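Local coordinates for apicoplast TIC22, putative (Plasmodium falciparum 3D7, PDB 4E6Z), which acts as an essential chaperone for protein import into the apicoplast, presumably in association with the TIC translocation machinery, at residues I77-I82 with C100-C105; N111-M116 with I128-I133; Y192-A197 with L212-E217. One frame throughout, in Å; residues are numbered along the deposited sequence.

Contacts 1 and 3 are buried and built alike: a single antiparallel hydrogen-bonded pair of phenylalanines, a water joining two carbonyls beyond it, and a chain that turns straight into a helix. The likeness is consistent with two related halves, and the two meet where Ile77 and Leu104 pack on Phe214. Contact 2 lies nearer the surface, about 24 Å from contact 3 between centres, and is purely aliphatic, a helix resting on the start of a strand and the residue before it. It shares a sheet with contact 1, strand 78-83 pairing with strand 129-134, and its helix 106-119 follows directly on strand 97-103. The strand pairs combine backbone bonds with side-chain packing, whereas contact 2 rests on van der Waals contact alone.

Contact 1 (I77-I82 with C100-C105); sequences IPVFLI and CYMFLC. With GOL (glycerol), chain B.
This is a buried strand-to-strand contact near the middle of the chain, where strand 78-83 meets the end of strand 97-103 through one antiparallel hydrogen-bonded pair, Phe80 with Phe103. Phe80 N gives its hydrogen to Phe103 O at 2.7 Å (158° at the hydrogen). The return bond, Phe103 N to Phe80 O, is 2.8 Å long and nearly straight at 173°. Each donor lies in the plane of the carbonyl it meets, and Phe80 O also sits at the edge of the Phe103 ring, in its plane.

Toward Ile77 the strands part and a water takes over, donating to Pro78 O at 2.7 Å and to Leu104 O at 2.6 Å. Beside it Leu104 CD2 meets Ile77 CG2. At the other end a glycerol, probably from the crystallisation liquor, sits between the strands: Ile82 N bonds to its O3 at 2.8 Å, its O2 donates to Ile82 O, and Tyr101 N makes a weak bond to its O1.

Through this single bridge the two-stranded pair 78-83/129-134 is joined to strand 97-103 and its neighbour 164-169, in effect one mixed sheet. Phe80, Ile82 and Phe103 face one side, where helix 106-119 lies against Ile82 and Phe103 and the Tyr266 ring stands steeply to that of Phe80. With CG1 beside the backbone N (chi1 -69°) and the chain bent again beyond it, Ile82 sends CD1 to within 3.9 Å of Phe103 CE2.

On the other side are Val79, Leu81 and the selenomethionine Met102. Val79 CG1 presses on Met102 CB at 3.6 Å, whereas Leu81 runs alongside Met102, pointing the same way. Helix 135-150 covers Val79 and Met102. Cys105 then ends the segment as the N-cap of helix 106-119, its SG capping a backbone N.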
loop_
_atom_site.group_PDB
_atom_site.type_symbol
_atom_site.label_atom_id
_atom_site.label_comp_id
_atom_site.label_asym_id
_atom_site.label_seq_id
_atom_site.Cartn_x
_atom_site.Cartn_y
_atom_site.Cartn_z
ATOM N N ILE A 77 6.672 -2.699 -3.405
ATOM C CA ILE A 77 5.731 -2.097 -2.471
ATOM C C ILE A 77 5.714 -2.868 -1.151
ATOM O O ILE A 77 5.291 -4.024 -1.110
ATOM C CB ILE A 77 4.310 -2.072 -3.051
ATOM C CG1 ILE A 77 4.306 -1.409 -4.431
ATOM C CG2 ILE A 77 3.360 -1.362 -2.096
ATOM C CD1 ILE A 77 3.026 -1.627 -5.206
ATOM N N PRO A 78 6.182 -2.227 -0.068
ATOM C CA PRO A 78 6.198 -2.828 1.269
ATOM C C PRO A 78 4.790 -3.000 1.824
ATOM O O PRO A 78 3.921 -2.171 1.557
ATOM C CB PRO A 78 6.957 -1.794 2.114
ATOM C CG PRO A 78 7.663 -0.914 1.128
ATOM C CD PRO A 78 6.767 -0.876 -0.064
ATOM N N VAL A 79 4.577 -4.074 2.578
ATOM C CA VAL A 79 3.335 -4.289 3.311
ATOM C C VAL A 79 3.688 -4.704 4.739
ATOM O O VAL A 79 4.663 -5.429 4.962
ATOM C CB VAL A 79 2.467 -5.377 2.660
ATOM C CG1 VAL A 79 1.221 -5.657 3.511
ATOM C CG2 VAL A 79 2.088 -4.972 1.251
ATOM N N PHE A 80 2.900 -4.244 5.705
ATOM C CA PHE A 80 3.250 -4.435 7.106
ATOM C C PHE A 80 2.209 -5.218 7.889
ATOM O O PHE A 80 1.009 -5.016 7.729
ATOM C CB PHE A 80 3.525 -3.087 7.773
ATOM C CG PHE A 80 4.611 -2.303 7.105
ATOM C CD1 PHE A 80 5.928 -2.419 7.518
ATOM C CD2 PHE A 80 4.318 -1.467 6.037
ATOM C CE1 PHE A 80 6.934 -1.703 6.888
ATOM C CE2 PHE A 80 5.316 -0.754 5.404
ATOM C CZ PHE A 80 6.625 -0.868 5.831
ATOM N N LEU A 81 2.693 -6.125 8.732
ATOM C CA LEU A 81 1.828 -6.907 9.602
ATOM C C LEU A 81 2.319 -6.828 11.036
ATOM O O LEU A 81 3.477 -6.504 11.294
ATOM C CB LEU A 81 1.783 -8.369 9.157
ATOM C CG LEU A 81 1.188 -8.733 7.797
ATOM C CD1 LEU A 81 2.239 -8.603 6.720
ATOM C CD2 LEU A 81 0.653 -10.150 7.822
ATOM N N ILE A 82 1.433 -7.120 11.976
ATOM C CA ILE A 82 1.826 -7.220 13.371
ATOM C C ILE A 82 1.956 -8.707 13.690
ATOM O O ILE A 82 1.072 -9.499 13.370
ATOM C CB ILE A 82 0.818 -6.526 14.311
ATOM C CG1 ILE A 82 0.865 -5.007 14.121
ATOM C CG2 ILE A 82 1.128 -6.857 15.763
ATOM C CD1 ILE A 82 0.411 -4.533 12.767
ATOM N N CYS A 100 -6.685 -11.668 9.039
ATOM C CA CYS A 100 -5.409 -11.035 9.339
ATOM C C CYS A 100 -5.299 -9.698 8.603
ATOM O O CYS A 100 -5.820 -9.543 7.502
ATOM C CB CYS A 100 -4.234 -11.960 8.997
ATOM S SG CYS A 100 -4.035 -13.354 10.157
ATOM N N TYR A 101 -4.624 -8.741 9.228
ATOM C CA TYR A 101 -4.533 -7.381 8.709
ATOM C C TYR A 101 -3.178 -7.078 8.083
ATOM O O TYR A 101 -2.133 -7.324 8.680
ATOM C CB TYR A 101 -4.826 -6.380 9.828
ATOM C CG TYR A 101 -6.252 -6.445 10.316
ATOM C CD1 TYR A 101 -7.258 -5.747 9.664
ATOM C CD2 TYR A 101 -6.599 -7.217 11.417
ATOM C CE1 TYR A 101 -8.569 -5.808 10.099
ATOM C CE2 TYR A 101 -7.909 -7.284 11.861
ATOM C CZ TYR A 101 -8.889 -6.578 11.195
ATOM O OH TYR A 101 -10.194 -6.633 11.626
HETATM N N MSE A 102 -3.206 -6.541 6.871
HETATM C CA MSE A 102 -1.992 -6.131 6.185
HETATM C C MSE A 102 -2.075 -4.644 5.859
HETATM O O MSE A 102 -3.027 -4.198 5.227
HETATM C CB MSE A 102 -1.827 -6.934 4.903
HETATM C CG MSE A 102 -1.894 -8.424 5.120
HETATM SE SE MSE A 102 -1.659 -9.432 3.476
HETATM C CE MSE A 102 -3.156 -8.720 2.440
ATOM N N PHE A 103 -1.089 -3.877 6.309
ATOM C CA PHE A 103 -1.126 -2.425 6.163
ATOM C C PHE A 103 -0.145 -1.935 5.101
ATOM O O PHE A 103 1.002 -2.379 5.047
ATOM C CB PHE A 103 -0.824 -1.744 7.501
ATOM C CG PHE A 103 -1.789 -2.104 8.598
ATOM C CD1 PHE A 103 -2.905 -1.320 8.840
ATOM C CD2 PHE A 103 -1.580 -3.230 9.387
ATOM C CE1 PHE A 103 -3.799 -1.647 9.844
ATOM C CE2 PHE A 103 -2.468 -3.563 10.399
ATOM C CZ PHE A 103 -3.581 -2.769 10.630
ATOM N N LEU A 104 -0.604 -1.019 4.255
ATOM C CA LEU A 104 0.274 -0.400 3.267
ATOM C C LEU A 104 1.105 0.702 3.915
ATOM O O LEU A 104 2.161 1.076 3.404
ATOM C CB LEU A 104 -0.534 0.142 2.087
ATOM C CG LEU A 104 -0.901 -0.912 1.039
ATOM C CD1 LEU A 104 -2.119 -0.498 0.225
ATOM C CD2 LEU A 104 0.290 -1.198 0.130
ATOM N N CYS A 105 0.623 1.210 5.048
ATOM C CA CYS A 105 1.334 2.244 5.799
ATOM C C CYS A 105 1.756 1.707 7.158
ATOM O O CYS A 105 0.917 1.242 7.930
ATOM C CB CYS A 105 0.464 3.493 5.970
ATOM S SG CYS A 105 1.189 4.785 7.013
HETATM C C1 GOL B . -3.071 -9.913 11.480
HETATM O O1 GOL B . -4.422 -9.590 11.722
HETATM C C2 GOL B . -2.199 -8.878 12.163
HETATM O O2 GOL B . -1.537 -9.460 13.263
HETATM C C3 GOL B . -1.186 -8.369 11.156
HETATM O O3 GOL B . -1.206 -6.961 11.180
HETATM O O HOH W 1 3.824 0.529 1.430
#

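Contact 2 (N111-M116 with I128-I133); sequences NMLNDM and IKIHNI
Leu113 and Ile128 meet as branched aliphatic groups, and neither a ring face nor the edge of an amide or carboxylate enters the contact. Leu113 points from helix 106-119 at the chain as it enters strand 129-134, and the side chains of Leu113 and Ile128 run antiparallel past one another. The tip of Ile128, CD1, is pushed against the branch point of Leu113: Ile128 CD1 to Leu113 CG is 3.4 Å, closer than two carbons normally come. Ile128 gets there with CG1 in the crowded position between its backbone N and carbonyl carbon (chi1 62°), from which an extended chain carries CD1 on to the helix. Leu113 has CG anti to its backbone N, but chi2 of 148° lies well off a staggered value, so the squeeze may be shared with some torsional strain.

The CD1 branch of Leu113 reaches further along the strand, to 4.0 Å from Lys129 CA. Leu113 CD1 also touches Ile130 CD1 at 3.9 Å. One helical turn on, CB of the selenomethionine Met116 adds a looser touch on Ile128 CD1, 4.3 Å away. Lys129 leaves on the other side of the chain, where its NZ bonds to Ser87 OG.

Ile130 is shared ground: Ala109 of helix 106-119 touches it, as do Tyr266 and Leu270 of helix 261-272. Strands 97-103 and 129-134 both run antiparallel to strand 78-83 between them and so parallel to each other; helix 106-119, on the path that links them, is the helix of a beta-alpha-beta crossover that skips one strand.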
loop_
_atom_site.group_PDB
_atom_site.type_symbol
_atom_site.label_atom_id
_atom_site.label_comp_id
_atom_site.label_asym_id
_atom_site.label_seq_id
_atom_site.Cartn_x
_atom_site.Cartn_y
_atom_site.Cartn_z
ATOM N N ASN A 111 -0.091 1.767 14.901
ATOM C CA ASN A 111 -1.276 2.175 15.634
ATOM C C ASN A 111 -2.056 0.981 16.168
ATOM O O ASN A 111 -2.562 1.018 17.282
ATOM C CB ASN A 111 -2.188 3.040 14.762
ATOM C CG ASN A 111 -3.533 3.302 15.415
ATOM O OD1 ASN A 111 -3.617 3.973 16.445
ATOM N ND2 ASN A 111 -4.590 2.755 14.828
HETATM N N MSE A 112 -2.172 -0.070 15.361
HETATM C CA MSE A 112 -2.899 -1.256 15.792
HETATM C C MSE A 112 -2.127 -1.997 16.876
HETATM O O MSE A 112 -2.710 -2.447 17.862
HETATM C CB MSE A 112 -3.192 -2.188 14.622
HETATM C CG MSE A 112 -4.141 -3.314 14.992
HETATM SE SE MSE A 112 -4.329 -4.703 13.639
HETATM C CE MSE A 112 -2.500 -5.322 13.593
ATOM N N LEU A 113 -0.815 -2.111 16.688
ATOM C CA LEU A 113 0.057 -2.677 17.705
ATOM C C LEU A 113 -0.113 -1.915 19.019
ATOM O O LEU A 113 -0.236 -2.512 20.087
ATOM C CB LEU A 113 1.516 -2.631 17.245
ATOM C CG LEU A 113 2.588 -3.107 18.234
ATOM C CD1 LEU A 113 3.773 -3.736 17.497
ATOM C CD2 LEU A 113 3.056 -1.969 19.127
ATOM N N ASN A 114 -0.116 -0.591 18.934
ATOM C CA ASN A 114 -0.304 0.242 20.116
ATOM C C ASN A 114 -1.649 -0.008 20.798
ATOM O O ASN A 114 -1.736 0.004 22.024
ATOM C CB ASN A 114 -0.143 1.722 19.762
ATOM C CG ASN A 114 1.294 2.093 19.444
ATOM O OD1 ASN A 114 2.228 1.403 19.845
ATOM N ND2 ASN A 114 1.477 3.194 18.728
ATOM N N ASP A 115 -2.690 -0.240 20.002
ATOM C CA ASP A 115 -4.015 -0.540 20.541
ATOM C C ASP A 115 -4.034 -1.896 21.243
ATOM O O ASP A 115 -4.728 -2.082 22.240
ATOM C CB ASP A 115 -5.064 -0.525 19.428
ATOM C CG ASP A 115 -5.503 0.883 19.051
ATOM O OD1 ASP A 115 -5.145 1.838 19.775
ATOM O OD2 ASP A 115 -6.209 1.027 18.030
HETATM N N MSE A 116 -3.276 -2.843 20.707
HETATM C CA MSE A 116 -3.193 -4.167 21.305
HETATM C C MSE A 116 -2.508 -4.099 22.663
HETATM O O MSE A 116 -3.014 -4.633 23.642
HETATM C CB MSE A 116 -2.471 -5.125 20.369
HETATM C CG MSE A 116 -3.266 -5.405 19.108
HETATM SE SE MSE A 116 -2.230 -6.258 17.702
HETATM C CE MSE A 116 -3.640 -6.515 16.404
ATOM N N ILE A 128 5.130 -8.587 20.668
ATOM C CA ILE A 128 4.701 -8.158 19.338
ATOM C C ILE A 128 5.637 -7.177 18.632
ATOM O O ILE A 128 6.313 -6.367 19.262
ATOM C CB ILE A 128 3.253 -7.618 19.333
ATOM C CG1 ILE A 128 3.120 -6.386 20.223
ATOM C CG2 ILE A 128 2.277 -8.697 19.772
ATOM C CD1 ILE A 128 1.727 -5.807 20.193
ATOM N N LYS A 129 5.665 -7.269 17.309
ATOM C CA LYS A 129 6.530 -6.427 16.500
ATOM C C LYS A 129 5.875 -6.192 15.150
ATOM O O LYS A 129 4.878 -6.835 14.810
ATOM C CB LYS A 129 7.889 -7.104 16.284
ATOM C CG LYS A 129 7.827 -8.277 15.317
ATOM C CD LYS A 129 9.204 -8.784 14.933
ATOM C CE LYS A 129 9.117 -9.688 13.711
ATOM N NZ LYS A 129 9.929 -10.928 13.868
ATOM N N ILE A 130 6.450 -5.275 14.380
ATOM C CA ILE A 130 6.008 -5.029 13.018
ATOM C C ILE A 130 6.862 -5.878 12.092
ATOM O O ILE A 130 8.084 -5.911 12.220
ATOM C CB ILE A 130 6.177 -3.547 12.634
ATOM C CG1 ILE A 130 5.470 -2.646 13.652
ATOM C CG2 ILE A 130 5.677 -3.294 11.207
ATOM C CD1 ILE A 130 3.969 -2.810 13.688
ATOM N N HIS A 131 6.217 -6.573 11.166
ATOM C CA HIS A 131 6.933 -7.395 10.204
ATOM C C HIS A 131 6.578 -6.982 8.777
ATOM O O HIS A 131 5.428 -6.669 8.477
ATOM C CB HIS A 131 6.618 -8.870 10.431
ATOM C CG HIS A 131 7.337 -9.787 9.499
ATOM N ND1 HIS A 131 8.714 -9.837 9.416
ATOM C CD2 HIS A 131 6.877 -10.703 8.613
ATOM C CE1 HIS A 131 9.066 -10.729 8.511
ATOM N NE2 HIS A 131 7.970 -11.272 8.009
ATOM N N ASN A 132 7.572 -6.983 7.897
ATOM C CA ASN A 132 7.349 -6.523 6.533
ATOM C C ASN A 132 7.327 -7.643 5.498
ATOM O O ASN A 132 8.165 -8.540 5.517
ATOM C CB ASN A 132 8.388 -5.466 6.145
ATOM C CG ASN A 132 9.806 -6.002 6.183
ATOM O OD1 ASN A 132 10.325 -6.351 7.244
ATOM N ND2 ASN A 132 10.439 -6.077 5.019
ATOM N N ILE A 133 6.340 -7.586 4.612
ATOM C CA ILE A 133 6.326 -8.391 3.399
ATOM C C ILE A 133 6.189 -7.430 2.214
ATOM O O ILE A 133 6.400 -6.226 2.367
ATOM C CB ILE A 133 5.170 -9.411 3.405
ATOM C CG1 ILE A 133 3.823 -8.686 3.419
ATOM C CG2 ILE A 133 5.285 -10.338 4.613
ATOM C CD1 ILE A 133 2.631 -9.595 3.237
#

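Contact 3 (Y192-A197 with L212-E217)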
loop_
_atom_site.group_PDB
_atom_site.type_symbol
_atom_site.label_atom_id
_atom_site.label_comp_id
_atom_site.label_asym_id
_atom_site.label_seq_id
_atom_site.Cartn_x
_atom_site.Cartn_y
_atom_site.Cartn_z
ATOM N N TYR A 192 -8.499 1.166 -3.026
ATOM C CA TYR A 192 -7.060 1.191 -2.798
ATOM C C TYR A 192 -6.422 2.279 -3.646
ATOM O O TYR A 192 -5.901 2.013 -4.729
ATOM C CB TYR A 192 -6.444 -0.168 -3.114
ATOM C CG TYR A 192 -7.025 -1.298 -2.299
ATOM C CD1 TYR A 192 -6.511 -1.613 -1.049
ATOM C CD2 TYR A 192 -8.090 -2.047 -2.777
ATOM C CE1 TYR A 192 -7.043 -2.649 -0.297
ATOM C CE2 TYR A 192 -8.625 -3.086 -2.035
ATOM C CZ TYR A 192 -8.097 -3.383 -0.795
ATOM O OH TYR A 192 -8.630 -4.411 -0.054
ATOM N N PRO A 193 -6.461 3.517 -3.142
ATOM C CA PRO A 193 -6.037 4.703 -3.891
ATOM C C PRO A 193 -4.555 4.718 -4.281
ATOM O O PRO A 193 -3.675 4.359 -3.497
ATOM C CB PRO A 193 -6.344 5.853 -2.922
ATOM C CG PRO A 193 -6.366 5.215 -1.566
ATOM C CD PRO A 193 -6.938 3.853 -1.790
ATOM N N VAL A 194 -4.303 5.124 -5.519
ATOM C CA VAL A 194 -2.980 5.553 -5.946
ATOM C C VAL A 194 -3.181 6.839 -6.740
ATOM O O VAL A 194 -4.234 7.035 -7.345
ATOM C CB VAL A 194 -2.247 4.483 -6.787
ATOM C CG1 VAL A 194 -1.723 3.366 -5.886
ATOM C CG2 VAL A 194 -3.167 3.919 -7.852
ATOM N N PHE A 195 -2.184 7.717 -6.717
ATOM C CA PHE A 195 -2.309 9.036 -7.326
ATOM C C PHE A 195 -1.402 9.192 -8.543
ATOM O O PHE A 195 -0.299 8.650 -8.581
ATOM C CB PHE A 195 -1.972 10.120 -6.297
ATOM C CG PHE A 195 -2.758 10.012 -5.020
ATOM C CD1 PHE A 195 -3.944 10.713 -4.857
ATOM C CD2 PHE A 195 -2.312 9.210 -3.982
ATOM C CE1 PHE A 195 -4.670 10.610 -3.683
ATOM C CE2 PHE A 195 -3.030 9.108 -2.803
ATOM C CZ PHE A 195 -4.210 9.810 -2.652
ATOM N N TYR A 196 -1.868 9.941 -9.539
ATOM C CA TYR A 196 -1.023 10.269 -10.686
ATOM C C TYR A 196 -1.373 11.628 -11.285
ATOM O O TYR A 196 -2.451 12.170 -11.036
ATOM C CB TYR A 196 -1.088 9.173 -11.755
ATOM C CG TYR A 196 -2.289 9.253 -12.666
ATOM C CD1 TYR A 196 -2.182 9.806 -13.936
ATOM C CD2 TYR A 196 -3.526 8.773 -12.263
ATOM C CE1 TYR A 196 -3.275 9.885 -14.779
ATOM C CE2 TYR A 196 -4.626 8.847 -13.098
ATOM C CZ TYR A 196 -4.497 9.403 -14.355
ATOM O OH TYR A 196 -5.593 9.475 -15.186
ATOM N N ALA A 197 -0.448 12.173 -12.071
ATOM C CA ALA A 197 -0.644 13.463 -12.724
ATOM C C ALA A 197 -0.645 13.309 -14.241
ATOM O O ALA A 197 0.122 12.521 -14.801
ATOM C CB ALA A 197 0.429 14.447 -12.287
ATOM N N LEU A 212 2.955 6.143 -10.652
ATOM C CA LEU A 212 1.742 5.906 -9.884
ATOM C C LEU A 212 2.102 5.920 -8.405
ATOM O O LEU A 212 2.738 4.989 -7.911
ATOM C CB LEU A 212 1.157 4.548 -10.258
ATOM C CG LEU A 212 -0.289 4.505 -10.730
ATOM C CD1 LEU A 212 -0.582 5.660 -11.666
ATOM C CD2 LEU A 212 -0.551 3.175 -11.403
ATOM N N PHE A 213 1.696 6.973 -7.702
ATOM C CA PHE A 213 2.159 7.193 -6.337
ATOM C C PHE A 213 1.170 6.713 -5.292
ATOM O O PHE A 213 -0.024 6.999 -5.381
ATOM C CB PHE A 213 2.454 8.676 -6.099
ATOM C CG PHE A 213 3.505 9.235 -7.004
ATOM C CD1 PHE A 213 4.835 9.255 -6.617
ATOM C CD2 PHE A 213 3.165 9.743 -8.247
ATOM C CE1 PHE A 213 5.807 9.774 -7.454
ATOM C CE2 PHE A 213 4.127 10.262 -9.085
ATOM C CZ PHE A 213 5.452 10.277 -8.691
ATOM N N PHE A 214 1.675 5.991 -4.296
ATOM C CA PHE A 214 0.857 5.619 -3.151
ATOM C C PHE A 214 0.639 6.821 -2.238
ATOM O O PHE A 214 -0.448 7.004 -1.699
ATOM C CB PHE A 214 1.465 4.435 -2.388
ATOM C CG PHE A 214 1.144 3.104 -3.003
ATOM C CD1 PHE A 214 0.032 2.385 -2.591
ATOM C CD2 PHE A 214 1.935 2.584 -4.013
ATOM C CE1 PHE A 214 -0.275 1.162 -3.166
ATOM C CE2 PHE A 214 1.632 1.365 -4.593
ATOM C CZ PHE A 214 0.525 0.655 -4.172
ATOM N N ASP A 215 1.672 7.643 -2.081
ATOM C CA ASP A 215 1.558 8.867 -1.295
ATOM C C ASP A 215 1.334 10.095 -2.172
ATOM O O ASP A 215 2.131 10.388 -3.065
ATOM C CB ASP A 215 2.789 9.065 -0.409
ATOM C CG ASP A 215 2.813 8.116 0.780
ATOM O OD1 ASP A 215 2.075 7.107 0.752
ATOM O OD2 ASP A 215 3.569 8.382 1.740
ATOM N N LEU A 216 0.240 10.803 -1.911
ATOM C CA LEU A 216 -0.060 12.042 -2.607
ATOM C C LEU A 216 1.120 13.004 -2.511
ATOM O O LEU A 216 1.509 13.624 -3.499
ATOM C CB LEU A 216 -1.314 12.699 -2.024
ATOM C CG LEU A 216 -1.639 14.098 -2.569
ATOM C CD1 LEU A 216 -1.738 14.086 -4.088
ATOM C CD2 LEU A 216 -2.917 14.651 -1.955
ATOM N N GLU A 217 1.690 13.116 -1.315
ATOM C CA GLU A 217 2.787 14.046 -1.074
ATOM C C GLU A 217 4.024 13.738 -1.922
ATOM O O GLU A 217 4.796 14.642 -2.250
ATOM C CB GLU A 217 3.135 14.113 0.419
ATOM C CG GLU A 217 2.803 12.846 1.210
ATOM C CD GLU A 217 1.345 12.775 1.650
ATOM O OE1 GLU A 217 0.964 13.492 2.602
ATOM O OE2 GLU A 217 0.582 11.990 1.050
HETATM O O HOH W 2 -2.568 5.109 -1.246
#
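Phe213 O is gripped from across the contact by Phe195 N, whose hydrogen bond of 2.6 Å is short and almost straight (173° at the hydrogen). Val194 CA adds a CA-H...O contact to Phe213 O at 3.3 Å. In return Phe213 N bonds to Phe195 O at 2.8 Å, and that oxygen also lies in the plane of the Phe213 ring, at its edge. Beyond this pair the backbones diverge around a water that donates to Pro193 O at 2.6 Å and to Phe214 O at 2.9 Å.

The two phenylalanines form an antiparallel hydrogen-bonded pair in the beta hairpin of strands 193-203 and 208-213, at the end remote from its turn. Here the second strand stops and the chain swings into helix 216-227. The sheet extends on both sides, to strand 238-242 beside strand 193-203 and to strand 255-258 beside strand 208-213.

Two rings each take an aliphatic group over one face. Val194, with CG1 anti to its carbonyl carbon (chi1 -76°), lays that methyl over the centre of the Phe214 ring in a CH-pi contact, 3.7 Å from the centroid and 9° off the normal. From the first turn of the helix, Leu216 CB makes a second CH-pi contact over one face of the Phe195 ring, 4.0 Å from its centroid, while Phe214 O lies at that ring's edge, in plane. Leu212 meets Val194 CG2 with CG, and Leu212 CD1 lies 3.6 Å from Tyr196 CB, the side chains of Leu212 and Tyr196 pointing the same way.

Asp215 occupies the N-cap position but makes no capping bond; its OD2 bonds to Ser260 OG. Leu216 N bonds to Gln174 OE1, tying helix 216-227 to helix 172-179.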